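Local coordinates for protein nucleoporin NUP82 (Saccharomyces cerevisiae, PDB 3PBP) that serves as a structural component of the nuclear pore complex, this chain being its N-terminal domain, which interacts with NUP116, at residues A[376-389]-A[410-424]. The protein carries 1 engineered substitution. Sequence-based numbering, arbitrary orientation.
Sequences ISDNIIQQVNFMSW and FESKLEDIATIERIP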
ATOM      1  N   ILE A 376      15.942   9.426  -7.655  1.00 75.47           N
ATOM      2  CA  ILE A 376      16.407   9.354  -9.023  1.00 78.67           C
ATOM      3  C   ILE A 376      15.556  10.238  -9.917  1.00 81.38           C
ATOM      4  O   ILE A 376      14.409   9.910 -10.232  1.00 81.33           O
ATOM      5  CB  ILE A 376      16.373   7.906  -9.540  1.00 78.51           C
ATOM      6  CG1 ILE A 376      17.416   7.080  -8.784  1.00 78.77           C
ATOM      7  CG2 ILE A 376      16.619   7.874 -11.045  1.00 78.06           C
ATOM      8  CD1 ILE A 376      17.553   5.662  -9.268  1.00 79.63           C
ATOM      9  N   SER A 377      16.124  11.376 -10.303  1.00 84.90           N
ATOM     10  CA  SER A 377      15.444  12.318 -11.182  1.00 88.39           C
ATOM     11  C   SER A 377      15.707  11.880 -12.632  1.00 90.83           C
ATOM     12  O   SER A 377      15.834  10.681 -12.904  1.00 91.67           O
ATOM     13  CB  SER A 377      15.962  13.738 -10.933  1.00 87.94           C
ATOM     14  OG  SER A 377      15.816  14.097  -9.567  1.00 87.66           O
ATOM     15  N   ASP A 378      15.817  12.821 -13.563  1.00 92.53           N
ATOM     16  CA  ASP A 378      16.026  12.417 -14.948  1.00 93.35           C
ATOM     17  C   ASP A 378      17.455  12.069 -15.333  1.00 92.74           C
ATOM     18  O   ASP A 378      17.680  11.165 -16.137  1.00 92.28           O
ATOM     19  CB  ASP A 378      15.497  13.479 -15.905  1.00 95.41           C
ATOM     20  CG  ASP A 378      14.775  12.865 -17.084  1.00 97.37           C
ATOM     21  OD1 ASP A 378      15.123  11.713 -17.448  1.00 97.88           O
ATOM     22  OD2 ASP A 378      13.869  13.531 -17.640  1.00 98.57           O
ATOM     23  N   ASN A 379      18.421  12.785 -14.776  1.00 92.36           N
ATOM     24  CA  ASN A 379      19.813  12.513 -15.097  1.00 91.65           C
ATOM     25  C   ASN A 379      20.677  12.604 -13.862  1.00 90.71           C
ATOM     26  O   ASN A 379      21.905  12.525 -13.945  1.00 91.45           O
ATOM     27  CB  ASN A 379      20.314  13.496 -16.148  1.00 92.29           C
ATOM     28  CG  ASN A 379      19.502  13.436 -17.415  1.00 92.88           C
ATOM     29  OD1 ASN A 379      19.369  12.374 -18.031  1.00 92.18           O
ATOM     30  ND2 ASN A 379      18.946  14.576 -17.815  1.00 93.74           N
ATOM     31  N   ILE A 380      20.032  12.776 -12.717  1.00 88.59           N
ATOM     32  CA  ILE A 380      20.753  12.870 -11.463  1.00 87.26           C
ATOM     33  C   ILE A 380      20.244  11.855 -10.468  1.00 85.89           C
ATOM     34  O   ILE A 380      19.138  11.329 -10.599  1.00 85.90           O
ATOM     35  CB  ILE A 380      20.590  14.256 -10.797  1.00 88.19           C
ATOM     36  CG1 ILE A 380      21.207  15.343 -11.670  1.00 89.10           C
ATOM     37  CG2 ILE A 380      21.273  14.271  -9.428  1.00 88.16           C
ATOM     38  CD1 ILE A 380      21.310  16.685 -10.966  1.00 89.30           C
ATOM     39  N   ILE A 381      21.088  11.566  -9.489  1.00 83.67           N
ATOM     40  CA  ILE A 381      20.737  10.690  -8.395  1.00 82.09           C
ATOM     41  C   ILE A 381      21.117  11.620  -7.274  1.00 81.49           C
ATOM     42  O   ILE A 381      22.297  11.896  -7.070  1.00 82.19           O
ATOM     43  CB  ILE A 381      21.616   9.431  -8.293  1.00 81.21           C
ATOM     44  CG1 ILE A 381      21.415   8.539  -9.510  1.00 81.07           C
ATOM     45  CG2 ILE A 381      21.246   8.648  -7.041  1.00 79.30           C
ATOM     46  CD1 ILE A 381      22.270   7.294  -9.468  1.00 81.47           C
ATOM     47  N   GLN A 382      20.121  12.156  -6.590  1.00 80.48           N
ATOM     48  CA  GLN A 382      20.382  13.056  -5.484  1.00 79.28           C
ATOM     49  C   GLN A 382      20.142  12.281  -4.203  1.00 78.38           C
ATOM     50  O   GLN A 382      19.500  11.228  -4.209  1.00 77.99           O
ATOM     51  CB  GLN A 382      19.451  14.269  -5.549  1.00 79.12           C
ATOM     52  CG  GLN A 382      19.841  15.304  -6.587  1.00 80.16           C
ATOM     53  CD  GLN A 382      18.819  16.410  -6.714  1.00 80.61           C
ATOM     54  OE1 GLN A 382      17.788  16.244  -7.358  1.00 81.48           O
ATOM     55  NE2 GLN A 382      19.094  17.546  -6.085  1.00 80.79           N
ATOM     56  N   GLN A 383      20.683  12.789  -3.107  1.00 77.69           N
ATOM     57  CA  GLN A 383      20.489  12.147  -1.823  1.00 76.63           C
ATOM     58  C   GLN A 383      19.990  13.162  -0.815  1.00 75.95           C
ATOM     59  O   GLN A 383      20.697  14.105  -0.465  1.00 75.70           O
ATOM     60  CB  GLN A 383      21.780  11.530  -1.294  1.00 76.81           C
ATOM     61  CG  GLN A 383      21.543  10.755  -0.003  1.00 77.30           C
ATOM     62  CD  GLN A 383      22.794  10.551   0.815  1.00 77.59           C
ATOM     63  OE1 GLN A 383      23.337   9.440   0.893  1.00 77.39           O
ATOM     64  NE2 GLN A 383      23.265  11.626   1.436  1.00 77.18           N
ATOM     65  N   VAL A 384      18.758  12.970  -0.367  1.00 75.22           N
ATOM     66  CA  VAL A 384      18.169  13.842   0.623  1.00 74.34           C
ATOM     67  C   VAL A 384      18.619  13.276   1.964  1.00 74.52           C
ATOM     68  O   VAL A 384      18.413  12.100   2.246  1.00 73.98           O
ATOM     69  CB  VAL A 384      16.642  13.815   0.522  1.00 73.45           C
ATOM     70  CG1 VAL A 384      16.038  14.774   1.517  1.00 74.28           C
ATOM     71  CG2 VAL A 384      16.223  14.173  -0.878  1.00 72.85           C
ATOM     72  N   ASN A 385      19.258  14.102   2.781  1.00 75.11           N
ATOM     73  CA  ASN A 385      19.729  13.648   4.078  1.00 76.84           C
ATOM     74  C   ASN A 385      19.051  14.433   5.183  1.00 77.38           C
ATOM     75  O   ASN A 385      19.382  15.593   5.408  1.00 78.85           O
ATOM     76  CB  ASN A 385      21.243  13.832   4.172  1.00 77.85           C
ATOM     77  CG  ASN A 385      21.812  13.320   5.479  1.00 79.46           C
ATOM     78  OD1 ASN A 385      21.435  13.777   6.562  1.00 80.48           O
ATOM     79  ND2 ASN A 385      22.730  12.364   5.386  1.00 80.69           N
ATOM     80  N   PHE A 386      18.109  13.811   5.883  1.00 77.95           N
ATOM     81  CA  PHE A 386      17.426  14.523   6.947  1.00 79.19           C
ATOM     82  C   PHE A 386      17.761  14.104   8.367  1.00 81.09           C
ATOM     83  O   PHE A 386      16.930  14.217   9.269  1.00 81.15           O
ATOM     84  CB  PHE A 386      15.912  14.505   6.732  1.00 77.29           C
ATOM     85  CG  PHE A 386      15.392  13.274   6.053  1.00 75.32           C
ATOM     86  CD1 PHE A 386      15.058  12.150   6.781  1.00 74.19           C
ATOM     87  CD2 PHE A 386      15.185  13.264   4.681  1.00 75.04           C
ATOM     88  CE1 PHE A 386      14.519  11.033   6.157  1.00 73.66           C
ATOM     89  CE2 PHE A 386      14.650  12.152   4.050  1.00 74.94           C
ATOM     90  CZ  PHE A 386      14.315  11.034   4.792  1.00 74.02           C
HETATM   91  N   MSE A 387      18.991  13.644   8.569  1.00 83.49           N
HETATM   92  CA  MSE A 387      19.440  13.241   9.897  1.00 85.90           C
HETATM   93  C   MSE A 387      19.794  14.466  10.736  1.00 84.70           C
HETATM   94  O   MSE A 387      20.063  14.353  11.934  1.00 83.97           O
HETATM   95  CB  MSE A 387      20.651  12.308   9.799  1.00 89.97           C
HETATM   96  CG  MSE A 387      20.282  10.862   9.519  1.00 96.20           C
HETATM   97 SE   MSE A 387      19.073  10.112  10.876  1.00105.81          SE
HETATM   98  CE  MSE A 387      20.387   9.491  12.169  1.00103.10           C
ATOM     99  N   SER A 388      19.795  15.631  10.087  1.00 83.87           N
ATOM    100  CA  SER A 388      20.093  16.906  10.736  1.00 81.64           C
ATOM    101  C   SER A 388      19.064  17.072  11.836  1.00 80.84           C
ATOM    102  O   SER A 388      19.403  17.353  12.986  1.00 80.69           O
ATOM    103  CB  SER A 388      19.952  18.062   9.739  1.00 81.32           C
ATOM    104  OG  SER A 388      20.416  17.693   8.445  1.00 81.85           O
ATOM    105  N   TRP A 389      17.800  16.879  11.470  1.00 79.89           N
ATOM    106  CA  TRP A 389      16.695  17.007  12.409  1.00 78.77           C
ATOM    107  C   TRP A 389      16.137  15.681  12.898  1.00 77.98           C
ATOM    108  O   TRP A 389      15.705  15.571  14.044  1.00 77.64           O
ATOM    109  CB  TRP A 389      15.560  17.828  11.790  1.00 77.41           C
ATOM    110  CG  TRP A 389      15.151  17.406  10.411  1.00 76.00           C
ATOM    111  CD1 TRP A 389      15.616  17.906   9.233  1.00 75.76           C
ATOM    112  CD2 TRP A 389      14.134  16.451  10.067  1.00 76.49           C
ATOM    113  NE1 TRP A 389      14.949  17.333   8.174  1.00 76.00           N
ATOM    114  CE2 TRP A 389      14.034  16.435   8.658  1.00 76.03           C
ATOM    115  CE3 TRP A 389      13.295  15.606  10.814  1.00 75.35           C
ATOM    116  CZ2 TRP A 389      13.127  15.609   7.980  1.00 75.03           C
ATOM    117  CZ3 TRP A 389      12.395  14.788  10.136  1.00 72.98           C
ATOM    118  CH2 TRP A 389      12.321  14.797   8.736  1.00 73.17           C
ATOM    119  N   PHE A 410      13.951  22.362  10.236  1.00 93.23           N
ATOM    120  CA  PHE A 410      13.716  21.113   9.545  1.00 91.35           C
ATOM    121  C   PHE A 410      14.013  21.228   8.062  1.00 91.45           C
ATOM    122  O   PHE A 410      13.116  21.229   7.226  1.00 90.53           O
ATOM    123  CB  PHE A 410      12.281  20.660   9.816  1.00 88.90           C
ATOM    124  CG  PHE A 410      12.002  20.446  11.277  1.00 86.41           C
ATOM    125  CD1 PHE A 410      12.579  19.380  11.953  1.00 86.61           C
ATOM    126  CD2 PHE A 410      11.231  21.347  11.995  1.00 85.38           C
ATOM    127  CE1 PHE A 410      12.400  19.214  13.318  1.00 85.80           C
ATOM    128  CE2 PHE A 410      11.045  21.192  13.360  1.00 85.34           C
ATOM    129  CZ  PHE A 410      11.634  20.122  14.024  1.00 86.05           C
ATOM    130  N   GLU A 411      15.301  21.340   7.758  1.00 92.81           N
ATOM    131  CA  GLU A 411      15.788  21.436   6.389  1.00 94.43           C
ATOM    132  C   GLU A 411      16.709  20.249   6.156  1.00 93.95           C
ATOM    133  O   GLU A 411      17.610  19.988   6.951  1.00 93.61           O
ATOM    134  CB  GLU A 411      16.568  22.730   6.189  1.00 97.08           C
ATOM    135  CG  GLU A 411      15.754  23.983   6.464  1.00102.16           C
ATOM    136  CD  GLU A 411      16.543  25.268   6.247  1.00104.89           C
ATOM    137  OE1 GLU A 411      17.463  25.555   7.055  1.00105.80           O
ATOM    138  OE2 GLU A 411      16.239  25.984   5.261  1.00105.97           O
ATOM    139  N   SER A 412      16.479  19.525   5.072  1.00 93.43           N
ATOM    140  CA  SER A 412      17.295  18.364   4.766  1.00 93.23           C
ATOM    141  C   SER A 412      18.438  18.762   3.853  1.00 93.33           C
ATOM    142  O   SER A 412      18.289  19.649   3.018  1.00 93.84           O
ATOM    143  CB  SER A 412      16.447  17.284   4.087  1.00 92.82           C
ATOM    144  OG  SER A 412      15.383  16.877   4.926  1.00 93.98           O
ATOM    145  N   LYS A 413      19.583  18.107   4.023  1.00 93.30           N
ATOM    146  CA  LYS A 413      20.751  18.377   3.197  1.00 92.86           C
ATOM    147  C   LYS A 413      20.584  17.648   1.874  1.00 92.27           C
ATOM    148  O   LYS A 413      20.539  16.420   1.830  1.00 92.50           O
ATOM    149  CB  LYS A 413      22.020  17.881   3.884  1.00 93.68           C
ATOM    150  CG  LYS A 413      22.243  18.445   5.271  1.00 96.11           C
ATOM    151  CD  LYS A 413      23.303  17.648   6.016  1.00 97.14           C
ATOM    152  CE  LYS A 413      23.323  18.000   7.497  1.00 97.23           C
ATOM    153  NZ  LYS A 413      24.154  17.029   8.269  1.00 97.77           N
ATOM    154  N   LEU A 414      20.478  18.409   0.797  1.00 91.70           N
ATOM    155  CA  LEU A 414      20.325  17.826  -0.523  1.00 91.40           C
ATOM    156  C   LEU A 414      21.735  17.660  -1.071  1.00 91.41           C
ATOM    157  O   LEU A 414      22.612  18.468  -0.775  1.00 90.85           O
ATOM    158  CB  LEU A 414      19.513  18.768  -1.411  1.00 91.57           C
ATOM    159  CG  LEU A 414      19.078  18.213  -2.760  1.00 92.58           C
ATOM    160  CD1 LEU A 414      18.149  17.044  -2.520  1.00 94.25           C
ATOM    161  CD2 LEU A 414      18.373  19.287  -3.568  1.00 92.82           C
ATOM    162  N   GLU A 415      21.970  16.613  -1.852  1.00 92.05           N
ATOM    163  CA  GLU A 415      23.302  16.406  -2.410  1.00 92.42           C
ATOM    164  C   GLU A 415      23.312  15.563  -3.670  1.00 91.79           C
ATOM    165  O   GLU A 415      22.753  14.468  -3.701  1.00 92.55           O
ATOM    166  CB  GLU A 415      24.219  15.763  -1.376  1.00 94.27           C
ATOM    167  CG  GLU A 415      25.660  15.693  -1.838  1.00 97.54           C
ATOM    168  CD  GLU A 415      26.600  15.267  -0.733  1.00100.41           C
ATOM    169  OE1 GLU A 415      26.545  14.082  -0.321  1.00101.99           O
ATOM    170  OE2 GLU A 415      27.384  16.126  -0.270  1.00100.91           O
ATOM    171  N   ASP A 416      23.960  16.075  -4.710  1.00 90.97           N
ATOM    172  CA  ASP A 416      24.041  15.363  -5.979  1.00 90.03           C
ATOM    173  C   ASP A 416      25.053  14.227  -5.890  1.00 88.12           C
ATOM    174  O   ASP A 416      26.244  14.443  -5.672  1.00 87.12           O
ATOM    175  CB  ASP A 416      24.413  16.332  -7.102  1.00 92.03           C
ATOM    176  CG  ASP A 416      23.307  17.343  -7.392  1.00 94.08           C
ATOM    177  OD1 ASP A 416      22.221  16.935  -7.864  1.00 95.73           O
ATOM    178  OD2 ASP A 416      23.522  18.549  -7.145  1.00 94.86           O
ATOM    179  N   ILE A 417      24.554  13.009  -6.051  1.00 86.10           N
ATOM    180  CA  ILE A 417      25.382  11.822  -5.968  1.00 84.25           C
ATOM    181  C   ILE A 417      26.109  11.557  -7.265  1.00 83.50           C
ATOM    182  O   ILE A 417      27.311  11.310  -7.265  1.00 82.72           O
ATOM    183  CB  ILE A 417      24.530  10.578  -5.602  1.00 83.38           C
ATOM    184  CG1 ILE A 417      24.037  10.693  -4.157  1.00 83.54           C
ATOM    185  CG2 ILE A 417      25.332   9.307  -5.783  1.00 83.09           C
ATOM    186  CD1 ILE A 417      25.143  10.710  -3.117  1.00 81.12           C
ATOM    187  N   ALA A 418      25.383  11.607  -8.374  1.00 83.09           N
ATOM    188  CA  ALA A 418      26.003  11.339  -9.657  1.00 83.15           C
ATOM    189  C   ALA A 418      25.064  11.607 -10.809  1.00 83.65           C
ATOM    190  O   ALA A 418      23.859  11.744 -10.620  1.00 83.51           O
ATOM    191  CB  ALA A 418      26.469   9.901  -9.707  1.00 82.52           C
ATOM    192  N   THR A 419      25.631  11.682 -12.006  1.00 84.83           N
ATOM    193  CA  THR A 419      24.850  11.921 -13.206  1.00 86.04           C
ATOM    194  C   THR A 419      24.605  10.584 -13.868  1.00 87.13           C
ATOM    195  O   THR A 419      25.540   9.826 -14.108  1.00 87.20           O
ATOM    196  CB  THR A 419      25.593  12.840 -14.196  1.00 86.10           C
ATOM    197  OG1 THR A 419      25.780  14.133 -13.599  1.00 85.41           O
ATOM    198  CG2 THR A 419      24.798  12.976 -15.494  1.00 84.97           C
ATOM    199  N   ILE A 420      23.343  10.298 -14.148  1.00 88.84           N
ATOM    200  CA  ILE A 420      22.963   9.042 -14.776  1.00 91.37           C
ATOM    201  C   ILE A 420      22.317   9.296 -16.122  1.00 93.22           C
ATOM    202  O   ILE A 420      22.154  10.442 -16.541  1.00 93.52           O
ATOM    203  CB  ILE A 420      21.949   8.271 -13.923  1.00 90.91           C
ATOM    204  CG1 ILE A 420      20.705   9.139 -13.716  1.00 90.70           C
ATOM    205  CG2 ILE A 420      22.574   7.880 -12.604  1.00 90.00           C
ATOM    206  CD1 ILE A 420      19.529   8.413 -13.124  1.00 90.98           C
ATOM    207  N   GLU A 421      21.933   8.212 -16.784  1.00 95.06           N
ATOM    208  CA  GLU A 421      21.296   8.292 -18.083  1.00 97.61           C
ATOM    209  C   GLU A 421      20.138   7.322 -18.131  1.00 98.59           C
ATOM    210  O   GLU A 421      19.131   7.567 -18.790  1.00 99.95           O
ATOM    211  CB  GLU A 421      22.301   7.955 -19.185  1.00 99.06           C
ATOM    212  CG  GLU A 421      22.840   9.173 -19.912  1.00102.19           C
ATOM    213  CD  GLU A 421      24.050   8.854 -20.771  1.00103.78           C
ATOM    214  OE1 GLU A 421      23.967   7.925 -21.603  1.00104.04           O
ATOM    215  OE2 GLU A 421      25.087   9.538 -20.611  1.00105.21           O
ATOM    216  N   ARG A 422      20.292   6.213 -17.426  1.00 99.46           N
ATOM    217  CA  ARG A 422      19.268   5.176 -17.380  1.00100.04           C
ATOM    218  C   ARG A 422      19.089   4.859 -15.898  1.00 99.54           C
ATOM    219  O   ARG A 422      20.051   4.421 -15.260  1.00100.21           O
ATOM    220  CB  ARG A 422      19.771   3.925 -18.109  1.00101.12           C
ATOM    221  CG  ARG A 422      20.430   4.193 -19.457  1.00102.69           C
ATOM    222  CD  ARG A 422      19.397   4.193 -20.555  1.00104.04           C
ATOM    223  NE  ARG A 422      18.602   2.970 -20.513  1.00104.89           N
ATOM    224  CZ  ARG A 422      17.655   2.661 -21.392  1.00105.78           C
ATOM    225  NH1 ARG A 422      17.378   3.488 -22.395  1.00106.06           N
ATOM    226  NH2 ARG A 422      16.977   1.527 -21.263  1.00105.85           N
ATOM    227  N   ILE A 423      17.890   5.084 -15.348  1.00 97.66           N
ATOM    228  CA  ILE A 423      17.638   4.801 -13.926  1.00 95.85           C
ATOM    229  C   ILE A 423      18.496   3.623 -13.471  1.00 93.83           C
ATOM    230  O   ILE A 423      18.125   2.459 -13.652  1.00 93.56           O
ATOM    231  CB  ILE A 423      16.174   4.440 -13.667  1.00 96.73           C
ATOM    232  CG1 ILE A 423      15.265   5.590 -14.110  1.00 97.79           C
ATOM    233  CG2 ILE A 423      15.979   4.130 -12.185  1.00 96.43           C
ATOM    234  CD1 ILE A 423      13.776   5.290 -13.928  1.00 98.89           C
ATOM    235  N   PRO A 424      19.656   3.913 -12.862  1.00 91.82           N
ATOM    236  CA  PRO A 424      20.551   2.852 -12.405  1.00 89.00           C
ATOM    237  C   PRO A 424      20.045   1.973 -11.269  1.00 86.05           C
ATOM    238  O   PRO A 424      19.025   2.245 -10.624  1.00 85.60           O
ATOM    239  CB  PRO A 424      21.822   3.618 -12.040  1.00 89.28           C
ATOM    240  CG  PRO A 424      21.279   4.879 -11.488  1.00 90.75           C
ATOM    241  CD  PRO A 424      20.177   5.237 -12.471  1.00 91.53           C
TER
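I381 meets I420 and P424 in the apolar centre of this pairing. CG1 of I381 lies anti to its carbonyl carbon (chi1 -65°), and the extended chain brings CD1 tip to tip with P424 CG while I420 CG2 crosses at about a right angle. The other branch of I420 ends in CD1, against I376 CG2 at 3.6 Å. I417, whose CB points toward strand 380-385, lays CG1 against Q383 CB. A classic beta bulge sets I417 and A418 opposite the single residue I381: I381 O takes I417 N at 2.7 Å, with A418 N a weak second donor. Beyond it, N385 and K413 exchange both backbone bonds. At the far end F410 turns its ring edge to the W389 five-membered ring, planes 81° apart, its CA over the same indole face. W389 NE1 makes a weak 3.3 Å bond to S412 OG, which also bonds E352. At the polar edge Q382 and D416 run alongside in the same direction, amide and carboxylate planes 15° apart. Strand 413-419 is outermost in a four-stranded antiparallel blade of the domain's beta-propeller; L324 packs on V384, L326 on F386, W389 and S412, and L437 and L439 of strand 434-440 on I381, I417 and A418.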